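Local coordinates for tyrosine-protein phosphatase non-receptor type 18 (Homo sapiens, PDB 2OC3) that removes phosphate from phosphotyrosine in proteins, including autophosphorylated tyrosine kinases, through the catalytic domain that makes up this chain, at residues 215-218 with 219-223; 238-241 with 242-246; 246-249 with 250-254; 288-291 with 292-296. All blocks are in the same frame, centred on the assembly; numbering follows the deposited sequence. Where two conformers were deposited one is given.

Interaction 1 of 4, residues 215-218 with 219-223; sequences VEEA and RRLQG
An i to i+3 salt bridge between Glu-217 and Arg-220 ties together the last turns of helix 209-222, which packs against the central mixed sheet of the protein tyrosine phosphatase domain. Arg-220 comes side-on and sets two nitrogens on one carboxylate oxygen: NH2 lies 2.9 Å from Glu-217 OE1 and NE 3.0 Å from the same atom. NH2 meets that oxygen on its anti side, whereas NE arrives from above the carboxylate plane; the carboxylate and guanidinium planes stand 56° apart. Glu-217 reaches this place with CG anti to the backbone N (chi1 177°) and a bend at chi2. Its other oxygen, OE2, rests 3.2 Å from CG of Leu-221. A leucine suits that position, since it also touches Tyr-192 of the sheet, as the small Ala-218 touches Leu-194. An alanine in place of Glu-217 would probably leave the Arg-220 guanidinium without its carboxylate mate and freer to turn. The backbone O of Glu-216 lies over one guanidinium face. At the edge of the same group a water bridges to the neighbouring glutamate, accepting from Arg-220 NH1 at 3.0 Å and donating to Glu-216 OE1 at 2.6 Å.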
ATOM      1  N   VAL A 215      11.734  -0.328  -0.474  1.00  8.98           N
ATOM      2  CA  VAL A 215      11.302  -1.366   0.466  1.00  9.07           C
ATOM      3  C   VAL A 215      12.376  -1.619   1.522  1.00  8.19           C
ATOM      4  O   VAL A 215      12.070  -1.710   2.709  1.00  8.46           O
ATOM      5  CB  VAL A 215      10.913  -2.657  -0.265  1.00  8.68           C
ATOM      6  CG1 VAL A 215      10.691  -3.786   0.746  1.00  9.96           C
ATOM      7  CG2 VAL A 215       9.626  -2.434  -1.043  1.00 11.37           C
ATOM      8  N   GLU A 216      13.626  -1.687   1.091  1.00  8.06           N
ATOM      9  CA  GLU A 216      14.723  -1.881   2.035  1.00  8.60           C
ATOM     10  C   GLU A 216      14.760  -0.766   3.083  1.00  9.86           C
ATOM     11  O   GLU A 216      14.918  -1.013   4.289  1.00 11.12           O
ATOM     12  CB  GLU A 216      16.071  -1.959   1.290  1.00  9.66           C
ATOM     13  CG  GLU A 216      16.232  -3.203   0.395  1.00  9.63           C
ATOM     14  CD  GLU A 216      17.272  -3.078  -0.686  1.00 16.86           C
ATOM     15  OE1 GLU A 216      17.937  -2.021  -0.823  1.00 17.17           O
ATOM     16  OE2 GLU A 216      17.410  -4.068  -1.454  1.00 19.62           O
ATOM     17  N   GLU A 217      14.636   0.478   2.632  1.00  9.31           N
ATOM     18  CA  GLU A 217      14.648   1.588   3.565  1.00  8.65           C
ATOM     19  C   GLU A 217      13.418   1.584   4.465  1.00  8.51           C
ATOM     20  O   GLU A 217      13.509   1.836   5.666  1.00  9.47           O
ATOM     21  CB  GLU A 217      14.751   2.900   2.815  1.00  9.87           C
ATOM     22  CG  GLU A 217      14.702   4.149   3.723  1.00 13.46           C
ATOM     23  CD  GLU A 217      15.807   4.233   4.786  1.00 33.59           C
ATOM     24  OE1 GLU A 217      16.913   3.705   4.594  1.00 27.05           O
ATOM     25  OE2 GLU A 217      15.572   4.864   5.839  1.00 40.97           O
ATOM     26  N   ALA A 218      12.238   1.292   3.924  1.00  7.43           N
ATOM     27  CA  ALA A 218      11.051   1.223   4.759  1.00  7.24           C
ATOM     28  C   ALA A 218      11.234   0.247   5.900  1.00  7.32           C
ATOM     29  O   ALA A 218      10.792   0.486   7.002  1.00  9.71           O
ATOM     30  CB  ALA A 218       9.815   0.804   3.940  1.00  9.66           C
ATOM     31  N   ARG A 219      11.844  -0.894   5.581  1.00  7.70           N
ATOM     32  CA  ARG A 219      12.044  -1.914   6.600  1.00 11.19           C
ATOM     33  C   ARG A 219      13.056  -1.495   7.646  1.00 13.49           C
ATOM     34  O   ARG A 219      12.903  -1.853   8.824  1.00 13.18           O
ATOM     35  CB  ARG A 219      12.423  -3.240   5.955  1.00 12.38           C
ATOM     36  CG  ARG A 219      11.184  -4.003   5.450  1.00 11.00           C
ATOM     37  CD  ARG A 219      10.478  -4.619   6.608  1.00 11.44           C
ATOM     38  NE  ARG A 219       9.144  -5.070   6.263  1.00 13.29           N
ATOM     39  CZ  ARG A 219       8.202  -5.342   7.150  1.00 16.64           C
ATOM     40  NH1 ARG A 219       8.418  -5.180   8.457  1.00 15.75           N
ATOM     41  NH2 ARG A 219       7.005  -5.748   6.716  1.00 15.36           N
ATOM     42  N   ARG A 220      14.076  -0.742   7.252  1.00 10.54           N
ATOM     43  CA  ARG A 220      15.003  -0.239   8.275  1.00 12.58           C
ATOM     44  C   ARG A 220      14.283   0.722   9.212  1.00 14.05           C
ATOM     45  O   ARG A 220      14.503   0.702  10.424  1.00 16.91           O
ATOM     46  CB  ARG A 220      16.192   0.478   7.642  1.00 12.55           C
ATOM     47  CG  ARG A 220      17.186  -0.436   6.956  1.00 14.43           C
ATOM     48  CD  ARG A 220      18.454   0.240   6.510  1.00 13.96           C
ATOM     49  NE  ARG A 220      18.226   1.078   5.343  1.00 18.07           N
ATOM     50  CZ  ARG A 220      18.407   0.691   4.076  1.00 14.32           C
ATOM     51  NH1 ARG A 220      18.829  -0.531   3.777  1.00 18.01           N
ATOM     52  NH2 ARG A 220      18.196   1.528   3.110  1.00 19.00           N
ATOM     53  N   LEU A 221      13.440   1.601   8.650  1.00 11.79           N
ATOM     54  CA  LEU A 221      12.735   2.600   9.456  1.00 10.86           C
ATOM     55  C   LEU A 221      11.666   1.975  10.335  1.00 12.92           C
ATOM     56  O   LEU A 221      11.399   2.464  11.441  1.00 15.30           O
ATOM     57  CB  LEU A 221      12.099   3.659   8.562  1.00 10.58           C
ATOM     58  CG  LEU A 221      13.083   4.481   7.754  1.00 11.76           C
ATOM     59  CD1 LEU A 221      12.390   5.210   6.611  1.00 11.58           C
ATOM     60  CD2 LEU A 221      13.862   5.490   8.651  1.00 11.43           C
ATOM     61  N   GLN A 222      11.027   0.924   9.831  1.00 11.07           N
ATOM     62  CA  GLN A 222       9.979   0.203  10.558  1.00 12.86           C
ATOM     63  C   GLN A 222      10.536  -0.500  11.801  1.00 15.67           C
ATOM     64  O   GLN A 222       9.879  -0.505  12.853  1.00 22.23           O
ATOM     65  CB  GLN A 222       9.354  -0.845   9.631  1.00 15.18           C
ATOM     66  CG  GLN A 222       8.369  -1.849  10.275  1.00 15.88           C
ATOM     67  CD  GLN A 222       7.114  -1.211  10.792  1.00 18.94           C
ATOM     68  OE1 GLN A 222       6.757  -0.096  10.413  1.00 16.29           O
ATOM     69  NE2 GLN A 222       6.431  -1.926  11.697  1.00 23.30           N
ATOM     70  N   GLY A 223      11.713  -1.103  11.638  1.00 16.66           N
ATOM     71  CA  GLY A 223      12.333  -1.878  12.715  1.00 21.06           C
ATOM     72  C   GLY A 223      11.490  -3.050  13.154  1.00 22.23           C
ATOM     73  O   GLY A 223      10.729  -3.629  12.389  1.00 19.90           O
TER
HETATM   74  O   HOH W   1      19.475  -0.733   0.901  1.00 31.30           O

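Interaction 2 of 4, residues 238-241 with 242-246; sequences GRTG and VLCTV
The helix that follows the signature phosphate-binding loop of the protein tyrosine phosphatases, helix 238-254, starts here, and its first turns are joined by backbone bonds and one side-chain hydroxyl. Gly-238 and Arg-239 belong to the substrate-binding loop by similarity to relatives, and the predicted phosphocysteine, Cys-233, touches Thr-240. The turn closes regularly: Val-242 N donates to Gly-238 O, and Leu-243 N to Arg-239 O at 3.0 Å with a nearly straight N-H...O angle of 168°. The extended chain of Arg-239 ends in a salt bridge with Glu-139 and a hydrogen bond to the carbonyl of Ala-134.

Val-242 lays CG2 3.5 Å from Gly-238 O, a branched apolar group against the helix wall that also packs on Met-211. At Cys-244 the slim thiol fits where helix 264-272 comes close, its SG 3.4 Å from Thr-240 O and its side chain against Met-271.

Thr-245 lies beside Leu-264, Val-267 and Leu-288, among apolar neighbours where a hydroxyl needs a local acceptor. The backbone supplies one: with OG1 anti to the carbonyl carbon (chi1 -59°), the hydroxyl turns back to the preceding turn. A valine in its place would probably fill much the same volume but lose the hydroxyl bond, leaving the carbonyl of Gly-241 with a single donor from that residue. As it is, Gly-241 O is gripped from opposite faces of its plane, by Thr-245 N at 3.0 Å and by Thr-245 OG1 at 2.8 Å.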
ATOM      1  N   GLY A 238      -3.132  -1.430  -7.699  1.00 12.21           N
ATOM      2  CA  GLY A 238      -2.136  -2.034  -8.506  1.00 11.51           C
ATOM      3  C   GLY A 238      -0.744  -1.865  -7.982  1.00 12.34           C
ATOM      4  O   GLY A 238      -0.051  -2.841  -7.619  1.00 10.61           O
ATOM      5  N   ARG A 239      -0.277  -0.621  -7.944  1.00  9.71           N
ATOM      6  CA  ARG A 239       1.045  -0.363  -7.480  1.00  6.66           C
ATOM      7  C   ARG A 239       1.192  -0.717  -6.010  1.00  8.24           C
ATOM      8  O   ARG A 239       2.212  -1.252  -5.584  1.00  7.53           O
ATOM      9  CB  ARG A 239       1.395   1.105  -7.707  1.00  6.78           C
ATOM     10  CG  ARG A 239       1.334   1.548  -9.194  1.00  9.20           C
ATOM     11  CD  ARG A 239       1.568   3.050  -9.295  1.00  7.69           C
ATOM     12  NE  ARG A 239       1.097   3.604 -10.537  1.00  9.79           N
ATOM     13  CZ  ARG A 239       1.104   4.908 -10.767  1.00  9.86           C
ATOM     14  NH1 ARG A 239       1.577   5.743  -9.867  1.00  7.28           N
ATOM     15  NH2 ARG A 239       0.661   5.379 -11.936  1.00 13.03           N
ATOM     16  N   THR A 240       0.157  -0.423  -5.239  1.00  5.86           N
ATOM     17  CA  THR A 240       0.128  -0.773  -3.824  1.00  5.42           C
ATOM     18  C   THR A 240       0.322  -2.282  -3.657  1.00  7.27           C
ATOM     19  O   THR A 240       1.091  -2.741  -2.784  1.00  8.40           O
ATOM     20  CB  THR A 240      -1.185  -0.309  -3.222  1.00  7.06           C
ATOM     21  OG1 THR A 240      -1.194   1.130  -3.122  1.00  7.85           O
ATOM     22  CG2 THR A 240      -1.397  -0.886  -1.856  1.00 10.17           C
ATOM     23  N   GLY A 241      -0.384  -3.053  -4.482  1.00  6.17           N
ATOM     24  CA  GLY A 241      -0.224  -4.511  -4.400  1.00  7.14           C
ATOM     25  C   GLY A 241       1.148  -4.996  -4.807  1.00  8.17           C
ATOM     26  O   GLY A 241       1.660  -5.951  -4.215  1.00  8.16           O
ATOM     27  N   VAL A 242       1.787  -4.318  -5.752  1.00  6.14           N
ATOM     28  CA  VAL A 242       3.176  -4.655  -6.095  1.00  5.54           C
ATOM     29  C   VAL A 242       4.055  -4.446  -4.865  1.00  8.39           C
ATOM     30  O   VAL A 242       4.824  -5.333  -4.492  1.00  8.45           O
ATOM     31  CB  VAL A 242       3.700  -3.843  -7.289  1.00  6.44           C
ATOM     32  CG1 VAL A 242       5.219  -4.044  -7.444  1.00  9.17           C
ATOM     33  CG2 VAL A 242       2.958  -4.268  -8.550  1.00  8.50           C
ATOM     34  N   LEU A 243       3.986  -3.275  -4.234  1.00  7.52           N
ATOM     35  CA  LEU A 243       4.828  -2.992  -3.078  1.00  7.72           C
ATOM     36  C   LEU A 243       4.609  -3.977  -1.942  1.00  6.29           C
ATOM     37  O   LEU A 243       5.576  -4.449  -1.326  1.00  7.93           O
ATOM     38  CB  LEU A 243       4.615  -1.580  -2.540  1.00  8.48           C
ATOM     39  CG  LEU A 243       5.223  -0.456  -3.365  1.00  8.67           C
ATOM     40  CD1 LEU A 243       4.907   0.888  -2.800  1.00 12.93           C
ATOM     41  CD2 LEU A 243       6.759  -0.569  -3.498  1.00 14.43           C
ATOM     42  N   CYS A 244       3.344  -4.277  -1.625  1.00  5.54           N
ATOM     43  CA  CYS A 244       3.059  -5.195  -0.511  1.00  6.79           C
ATOM     44  C   CYS A 244       3.587  -6.578  -0.826  1.00  9.64           C
ATOM     45  O   CYS A 244       4.137  -7.274   0.065  1.00  9.52           O
ATOM     46  CB  CYS A 244       1.572  -5.279  -0.192  1.00  8.77           C
ATOM     47  SG  CYS A 244       0.893  -3.710   0.487  1.00  9.15           S
ATOM     48  N   THR A 245       3.464  -7.006  -2.073  1.00  7.49           N
ATOM     49  CA  THR A 245       3.919  -8.346  -2.435  1.00  6.81           C
ATOM     50  C   THR A 245       5.450  -8.423  -2.395  1.00  8.45           C
ATOM     51  O   THR A 245       6.015  -9.426  -1.922  1.00  9.82           O
ATOM     52  CB  THR A 245       3.414  -8.767  -3.830  1.00  9.40           C
ATOM     53  OG1 THR A 245       1.981  -8.729  -3.840  1.00 11.24           O
ATOM     54  CG2 THR A 245       3.895 -10.178  -4.166  1.00 13.27           C
ATOM     55  N   VAL A 246       6.133  -7.384  -2.873  1.00  7.07           N
ATOM     56  CA  VAL A 246       7.587  -7.386  -2.852  1.00  7.83           C
ATOM     57  C   VAL A 246       8.072  -7.473  -1.398  1.00  7.80           C
ATOM     58  O   VAL A 246       8.989  -8.240  -1.051  1.00  9.27           O
ATOM     59  CB  VAL A 246       8.139  -6.121  -3.552  1.00  7.98           C
ATOM     60  CG1 VAL A 246       9.668  -5.935  -3.271  1.00  7.86           C
ATOM     61  CG2 VAL A 246       7.830  -6.149  -5.034  1.00  7.99           C
TER

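Interaction 3 of 4, residues 246-249 with 250-254; sequences VDYV and RQLLL
Gln-251 folds back over the turn that precedes it, against Asp-247. Its CB sits 3.5 Å from Asp-247 O, the carbonyl that also accepts the Gln-251 backbone N-H. CG comes closer still to that oxygen, 3.2 Å away, and meets the carboxylate as well, 3.7 Å from Asp-247 OD2. CG is anti to the carbonyl carbon, the chain bends at chi2 (-58°), and the amide lies with its plane only 13° from that of the carboxylate. At the tip, Gln-251 OE1 has a water 2.8 Å away. The same water is 2.8 Å from Asp-247 OD1, within hydrogen-bonding distance of both oxygens, and accepts from Arg-250 NH1 at 2.9 Å, so that three polar side chains gather round one solvent molecule.

This cluster lies on the second half of helix 238-254, the helix that leads away from the phosphate-binding loop of the phosphatase domain, where it runs alongside helix 209-222. Asp-247 suits the junction: its OD2 forms a salt bridge with Arg-219 of that helix and is hydrogen-bonded to Tyr-105 OH, so the carboxylate of this buried residue has both a charge mate and a neutral partner.

Arg-250 stretches straight from CG to NE, and its guanidinium carries Leu-254 CD1 3.5 Å above the centre of one face. Around the helix from the water, the contact turns apolar. Leu-252 approaches the Tyr-248 ring obliquely, CD1 lying 3.9 Å from Tyr-248 CE2, and both side chains also touch Val-99 of a neighbouring loop.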
ATOM      1  N   VAL A 246       6.133  -7.384  -2.873  1.00  7.07           N
ATOM      2  CA  VAL A 246       7.587  -7.386  -2.852  1.00  7.83           C
ATOM      3  C   VAL A 246       8.072  -7.473  -1.398  1.00  7.80           C
ATOM      4  O   VAL A 246       8.989  -8.240  -1.051  1.00  9.27           O
ATOM      5  CB  VAL A 246       8.139  -6.121  -3.552  1.00  7.98           C
ATOM      6  CG1 VAL A 246       9.668  -5.935  -3.271  1.00  7.86           C
ATOM      7  CG2 VAL A 246       7.830  -6.149  -5.034  1.00  7.99           C
ATOM      8  N   ASP A 247       7.449  -6.706  -0.520  1.00  6.99           N
ATOM      9  CA  ASP A 247       7.855  -6.737   0.875  1.00  5.54           C
ATOM     10  C   ASP A 247       7.551  -8.077   1.496  1.00  8.01           C
ATOM     11  O   ASP A 247       8.373  -8.583   2.272  1.00  8.79           O
ATOM     12  CB  ASP A 247       7.149  -5.677   1.715  1.00  8.94           C
ATOM     13  CG  ASP A 247       7.581  -5.732   3.157  1.00 10.52           C
ATOM     14  OD1 ASP A 247       8.686  -5.220   3.442  1.00  9.91           O
ATOM     15  OD2 ASP A 247       6.841  -6.266   3.990  1.00  9.36           O
ATOM     16  N   TYR A 248       6.362  -8.633   1.249  1.00  7.77           N
ATOM     17  CA  TYR A 248       6.004  -9.965   1.768  1.00  7.96           C
ATOM     18  C   TYR A 248       7.064 -11.015   1.360  1.00  8.41           C
ATOM     19  O   TYR A 248       7.570 -11.797   2.202  1.00  9.87           O
ATOM     20  CB  TYR A 248       4.616 -10.330   1.254  1.00  7.85           C
ATOM     21  CG  TYR A 248       4.030 -11.626   1.783  1.00 10.60           C
ATOM     22  CD1 TYR A 248       3.051 -11.605   2.770  1.00 12.90           C
ATOM     23  CD2 TYR A 248       4.371 -12.848   1.207  1.00 11.26           C
ATOM     24  CE1 TYR A 248       2.471 -12.790   3.231  1.00 13.04           C
ATOM     25  CE2 TYR A 248       3.799 -14.030   1.666  1.00 10.77           C
ATOM     26  CZ  TYR A 248       2.866 -13.978   2.679  1.00 14.31           C
ATOM     27  OH  TYR A 248       2.251 -15.132   3.147  1.00 20.86           O
ATOM     28  N   VAL A 249       7.386 -11.058   0.071  1.00  7.79           N
ATOM     29  CA  VAL A 249       8.359 -12.031  -0.437  1.00  8.78           C
ATOM     30  C   VAL A 249       9.743 -11.761   0.153  1.00  9.33           C
ATOM     31  O   VAL A 249      10.480 -12.705   0.513  1.00 10.40           O
ATOM     32  CB  VAL A 249       8.356 -12.105  -1.961  1.00  9.27           C
ATOM     33  CG1 VAL A 249       9.432 -13.108  -2.459  1.00 12.69           C
ATOM     34  CG2 VAL A 249       6.966 -12.490  -2.457  1.00  9.38           C
ATOM     35  N   ARG A 250      10.110 -10.501   0.307  1.00  9.74           N
ATOM     36  CA  ARG A 250      11.404 -10.180   0.894  1.00  8.29           C
ATOM     37  C   ARG A 250      11.454 -10.608   2.346  1.00  9.22           C
ATOM     38  O   ARG A 250      12.504 -11.055   2.807  1.00 12.98           O
ATOM     39  CB  ARG A 250      11.674  -8.689   0.774  1.00 11.05           C
ATOM     40  CG  ARG A 250      13.057  -8.264   1.233  1.00 11.29           C
ATOM     41  CD  ARG A 250      13.378  -6.857   0.792  1.00 12.78           C
ATOM     42  NE  ARG A 250      14.673  -6.442   1.348  1.00 12.30           N
ATOM     43  CZ  ARG A 250      14.827  -5.931   2.563  1.00 10.51           C
ATOM     44  NH1 ARG A 250      13.825  -5.694   3.380  1.00 11.66           N
ATOM     45  NH2 ARG A 250      16.057  -5.601   2.975  1.00 16.51           N
ATOM     46  N   GLN A 251      10.371 -10.479   3.090  1.00  9.28           N
ATOM     47  CA  GLN A 251      10.350 -10.930   4.469  1.00 10.60           C
ATOM     48  C   GLN A 251      10.512 -12.447   4.527  1.00 11.06           C
ATOM     49  O   GLN A 251      11.253 -12.947   5.398  1.00 14.38           O
ATOM     50  CB  GLN A 251       9.091 -10.490   5.167  1.00 12.58           C
ATOM     51  CG  GLN A 251       9.040  -8.969   5.364  1.00 11.63           C
ATOM     52  CD  GLN A 251      10.231  -8.433   6.157  1.00 12.45           C
ATOM     53  OE1 GLN A 251      11.269  -8.020   5.611  1.00 15.35           O
ATOM     54  NE2 GLN A 251      10.065  -8.436   7.464  1.00 24.65           N
ATOM     55  N   LEU A 252       9.871 -13.183   3.632  1.00  9.28           N
ATOM     56  CA  LEU A 252      10.089 -14.648   3.570  1.00 11.53           C
ATOM     57  C   LEU A 252      11.558 -14.948   3.319  1.00 13.82           C
ATOM     58  O   LEU A 252      12.159 -15.822   3.951  1.00 13.76           O
ATOM     59  CB  LEU A 252       9.259 -15.309   2.469  1.00 13.48           C
ATOM     60  CG  LEU A 252       7.743 -15.359   2.666  1.00 12.34           C
ATOM     61  CD1 LEU A 252       7.094 -16.018   1.419  1.00 17.93           C
ATOM     62  CD2 LEU A 252       7.365 -16.048   3.986  1.00 13.14           C
ATOM     63  N   LEU A 253      12.162 -14.235   2.389  1.00 11.03           N
ATOM     64  CA  LEU A 253      13.553 -14.487   2.005  1.00 11.48           C
ATOM     65  C   LEU A 253      14.488 -14.234   3.174  1.00 14.68           C
ATOM     66  O   LEU A 253      15.352 -15.073   3.505  1.00 15.51           O
ATOM     67  CB  LEU A 253      13.936 -13.576   0.844  1.00 12.73           C
ATOM     68  CG  LEU A 253      15.316 -13.733   0.230  1.00 19.15           C
ATOM     69  CD1 LEU A 253      15.432 -15.101  -0.419  1.00 26.65           C
ATOM     70  CD2 LEU A 253      15.539 -12.623  -0.781  1.00 19.07           C
ATOM     71  N   LEU A 254      14.306 -13.121   3.858  1.00 11.62           N
ATOM     72  CA  LEU A 254      15.226 -12.764   4.935  1.00 12.76           C
ATOM     73  C   LEU A 254      15.053 -13.653   6.169  1.00 17.86           C
ATOM     74  O   LEU A 254      15.980 -13.807   6.978  1.00 21.93           O
ATOM     75  CB  LEU A 254      15.032 -11.291   5.318  1.00 18.48           C
ATOM     76  CG  LEU A 254      15.355 -10.290   4.219  1.00 20.03           C
ATOM     77  CD1 LEU A 254      14.875  -8.906   4.641  1.00 22.53           C
ATOM     78  CD2 LEU A 254      16.864 -10.264   3.910  1.00 23.81           C
TER
HETATM   79  O   HOH W   2      11.115  -6.658   3.205  1.00 14.82           O

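Interaction 4 of 4, residues 288-291 with 292-296; sequences LYHT and VAQMF
Val-292 packs one turn above Leu-288, its CG2 3.3 Å from Leu-288 O and 4.3 Å from Leu-288 CD1. The Leu-288 carbonyl also takes the Val-292 N-H at 2.9 Å, so bond and methyl share one oxygen. With CG1 anti to the backbone N (chi1 170°), Val-292 sends that second branch forward, to 3.7 Å above one face of the Phe-296 ring, displaced toward its rim. A branched residue thus serves both the turn before it and the turn after it.

All of this lies on helix 282-296, the last helix of the phosphatase domain, whose apolar flank meets helices 238-254 and 264-272. Leu-288 reaches Val-246, Val-292 reaches Leu-264, and Phe-296 extends the same flank onto Val-249, its ring meeting that of Phe-15 near the N terminus with planes at about 80°.

Thr-291 faces helix 209-222 through Met-211 and Leu-212; the hydroxyl of this buried residue bonds back to the carbonyl of Phe-287. Further out, Tyr-289 OH bonds Glu-33, and Gln-294, extended beyond CG, brings NE2 to Asp-209 OD1.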
ATOM      1  N   LEU A 288       6.714  -7.560 -10.998  1.00 12.31           N
ATOM      2  CA  LEU A 288       6.841  -8.233  -9.729  1.00 11.49           C
ATOM      3  C   LEU A 288       7.725  -9.482  -9.881  1.00 11.86           C
ATOM      4  O   LEU A 288       8.616  -9.732  -9.050  1.00 13.90           O
ATOM      5  CB  LEU A 288       5.412  -8.564  -9.234  1.00 14.22           C
ATOM      6  CG  LEU A 288       5.285  -9.384  -7.968  1.00 14.78           C
ATOM      7  CD1 LEU A 288       5.846  -8.609  -6.724  1.00 14.30           C
ATOM      8  CD2 LEU A 288       3.808  -9.776  -7.785  1.00 16.32           C
ATOM      9  N   TYR A 289       7.502 -10.292 -10.914  1.00 13.15           N
ATOM     10  CA  TYR A 289       8.376 -11.403 -11.229  1.00 13.68           C
ATOM     11  C   TYR A 289       9.829 -11.009 -11.404  1.00 13.10           C
ATOM     12  O   TYR A 289      10.697 -11.651 -10.850  1.00 18.37           O
ATOM     13  CB  TYR A 289       7.891 -12.196 -12.460  1.00 17.18           C
ATOM     14  CG  TYR A 289       7.213 -13.499 -12.107  1.00 19.84           C
ATOM     15  CD1 TYR A 289       5.841 -13.542 -11.908  1.00 18.98           C
ATOM     16  CD2 TYR A 289       7.937 -14.669 -11.936  1.00 20.23           C
ATOM     17  CE1 TYR A 289       5.201 -14.708 -11.568  1.00 24.43           C
ATOM     18  CE2 TYR A 289       7.288 -15.883 -11.614  1.00 23.03           C
ATOM     19  CZ  TYR A 289       5.912 -15.874 -11.424  1.00 21.15           C
ATOM     20  OH  TYR A 289       5.208 -17.011 -11.089  1.00 21.96           O
ATOM     21  N   HIS A 290      10.076  -9.925 -12.127  1.00 12.40           N
ATOM     22  CA  HIS A 290      11.426  -9.415 -12.348  1.00 12.23           C
ATOM     23  C   HIS A 290      12.083  -9.056 -11.003  1.00 16.51           C
ATOM     24  O   HIS A 290      13.260  -9.390 -10.732  1.00 15.39           O
ATOM     25  CB  HIS A 290      11.353  -8.169 -13.233  1.00 16.60           C
ATOM     26  CG  HIS A 290      12.675  -7.642 -13.708  1.00 23.91           C
ATOM     27  ND1 HIS A 290      13.894  -8.180 -13.349  1.00 38.14           N
ATOM     28  CD2 HIS A 290      12.952  -6.598 -14.523  1.00 23.70           C
ATOM     29  CE1 HIS A 290      14.864  -7.498 -13.937  1.00 27.93           C
ATOM     30  NE2 HIS A 290      14.320  -6.531 -14.653  1.00 29.69           N
ATOM     31  N   THR A 291      11.311  -8.389 -10.144  1.00 13.25           N
ATOM     32  CA  THR A 291      11.778  -7.936  -8.839  1.00 10.68           C
ATOM     33  C   THR A 291      12.135  -9.117  -7.951  1.00 12.83           C
ATOM     34  O   THR A 291      13.199  -9.121  -7.304  1.00 14.08           O
ATOM     35  CB  THR A 291      10.725  -7.049  -8.132  1.00 13.36           C
ATOM     36  OG1 THR A 291      10.345  -5.959  -8.998  1.00 11.21           O
ATOM     37  CG2 THR A 291      11.272  -6.493  -6.835  1.00 13.50           C
ATOM     38  N   VAL A 292      11.261 -10.121  -7.912  1.00 11.20           N
ATOM     39  CA  VAL A 292      11.481 -11.289  -7.069  1.00 13.55           C
ATOM     40  C   VAL A 292      12.695 -12.100  -7.571  1.00 16.39           C
ATOM     41  O   VAL A 292      13.523 -12.514  -6.759  1.00 15.29           O
ATOM     42  CB  VAL A 292      10.189 -12.139  -6.960  1.00 14.95           C
ATOM     43  CG1 VAL A 292      10.471 -13.473  -6.296  1.00 15.42           C
ATOM     44  CG2 VAL A 292       9.111 -11.343  -6.169  1.00 11.22           C
ATOM     45  N   ALA A 293      12.806 -12.284  -8.885  1.00 17.86           N
ATOM     46  CA  ALA A 293      13.967 -12.974  -9.487  1.00 16.69           C
ATOM     47  C   ALA A 293      15.263 -12.271  -9.090  1.00 23.09           C
ATOM     48  O   ALA A 293      16.248 -12.927  -8.709  1.00 21.97           O
ATOM     49  CB  ALA A 293      13.819 -13.042 -11.017  1.00 19.62           C
ATOM     50  N   GLN A 294      15.254 -10.937  -9.133  1.00 14.84           N
ATOM     51  CA  GLN A 294      16.430 -10.154  -8.757  1.00 18.19           C
ATOM     52  C   GLN A 294      16.770 -10.329  -7.278  1.00 21.32           C
ATOM     53  O   GLN A 294      17.946 -10.494  -6.912  1.00 20.23           O
ATOM     54  CB  GLN A 294      16.241  -8.697  -9.102  1.00 20.29           C
ATOM     55  CG  GLN A 294      17.287  -7.825  -8.504  1.00 28.09           C
ATOM     56  CD  GLN A 294      17.378  -6.492  -9.157  1.00 33.61           C
ATOM     57  OE1 GLN A 294      16.985  -6.323 -10.319  1.00 27.01           O
ATOM     58  NE2 GLN A 294      17.918  -5.521  -8.417  1.00 23.00           N
ATOM     59  N   MET A 295      15.756 -10.313  -6.418  1.00 15.62           N
ATOM     60  CA  MET A 295      15.991 -10.563  -4.995  0.50 14.68           C
ATOM     61  C   MET A 295      16.563 -11.945  -4.766  1.00 20.72           C
ATOM     62  O   MET A 295      17.392 -12.123  -3.893  1.00 19.35           O
ATOM     63  CB  MET A 295      14.699 -10.443  -4.187  0.50 13.86           C
ATOM     64  CG  MET A 295      14.068  -9.084  -4.187  0.50 10.78           C
ATOM     65  SD  MET A 295      12.903  -8.828  -2.815  0.50 11.45           S
ATOM     66  CE  MET A 295      12.632 -10.512  -2.313  0.50 11.49           C
ATOM     67  N   PHE A 296      16.104 -12.920  -5.544  1.00 20.61           N
ATOM     68  CA  PHE A 296      16.540 -14.316  -5.380  1.00 18.27           C
ATOM     69  C   PHE A 296      17.922 -14.535  -6.013  1.00 25.73           C
ATOM     70  O   PHE A 296      18.538 -15.583  -5.794  1.00 31.48           O
ATOM     71  CB  PHE A 296      15.502 -15.281  -5.978  1.00 21.75           C
ATOM     72  CG  PHE A 296      14.243 -15.427  -5.162  1.00 20.78           C
ATOM     73  CD1 PHE A 296      13.993 -14.638  -4.053  1.00 19.37           C
ATOM     74  CD2 PHE A 296      13.289 -16.345  -5.522  1.00 18.31           C
ATOM     75  CE1 PHE A 296      12.813 -14.792  -3.329  1.00 15.10           C
ATOM     76  CE2 PHE A 296      12.121 -16.489  -4.805  1.00 20.38           C
ATOM     77  CZ  PHE A 296      11.898 -15.709  -3.697  1.00 17.43           C
TER

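In the fold
Each interaction spans consecutive residues, so none closes a long loop, and none encloses or crosses another. Interaction 1 comes first, at the end of helix 209-222. After strand 229-232 and the phosphate-binding loop, interactions 2 and 3 follow in turn along helix 238-254, sharing Val-246; interaction 4 comes last, on helix 282-296. Helix 238-254 touches both of the others. Val-215 of interaction 1 packs on Leu-243 and Val-246, and Glu-216 lies along Arg-250. On helix 282-296, Met-295 meets Arg-250, and its carbonyl packs against Leu-253. Interactions 1 and 4 do not touch, their nearest atoms being about 7 Å apart.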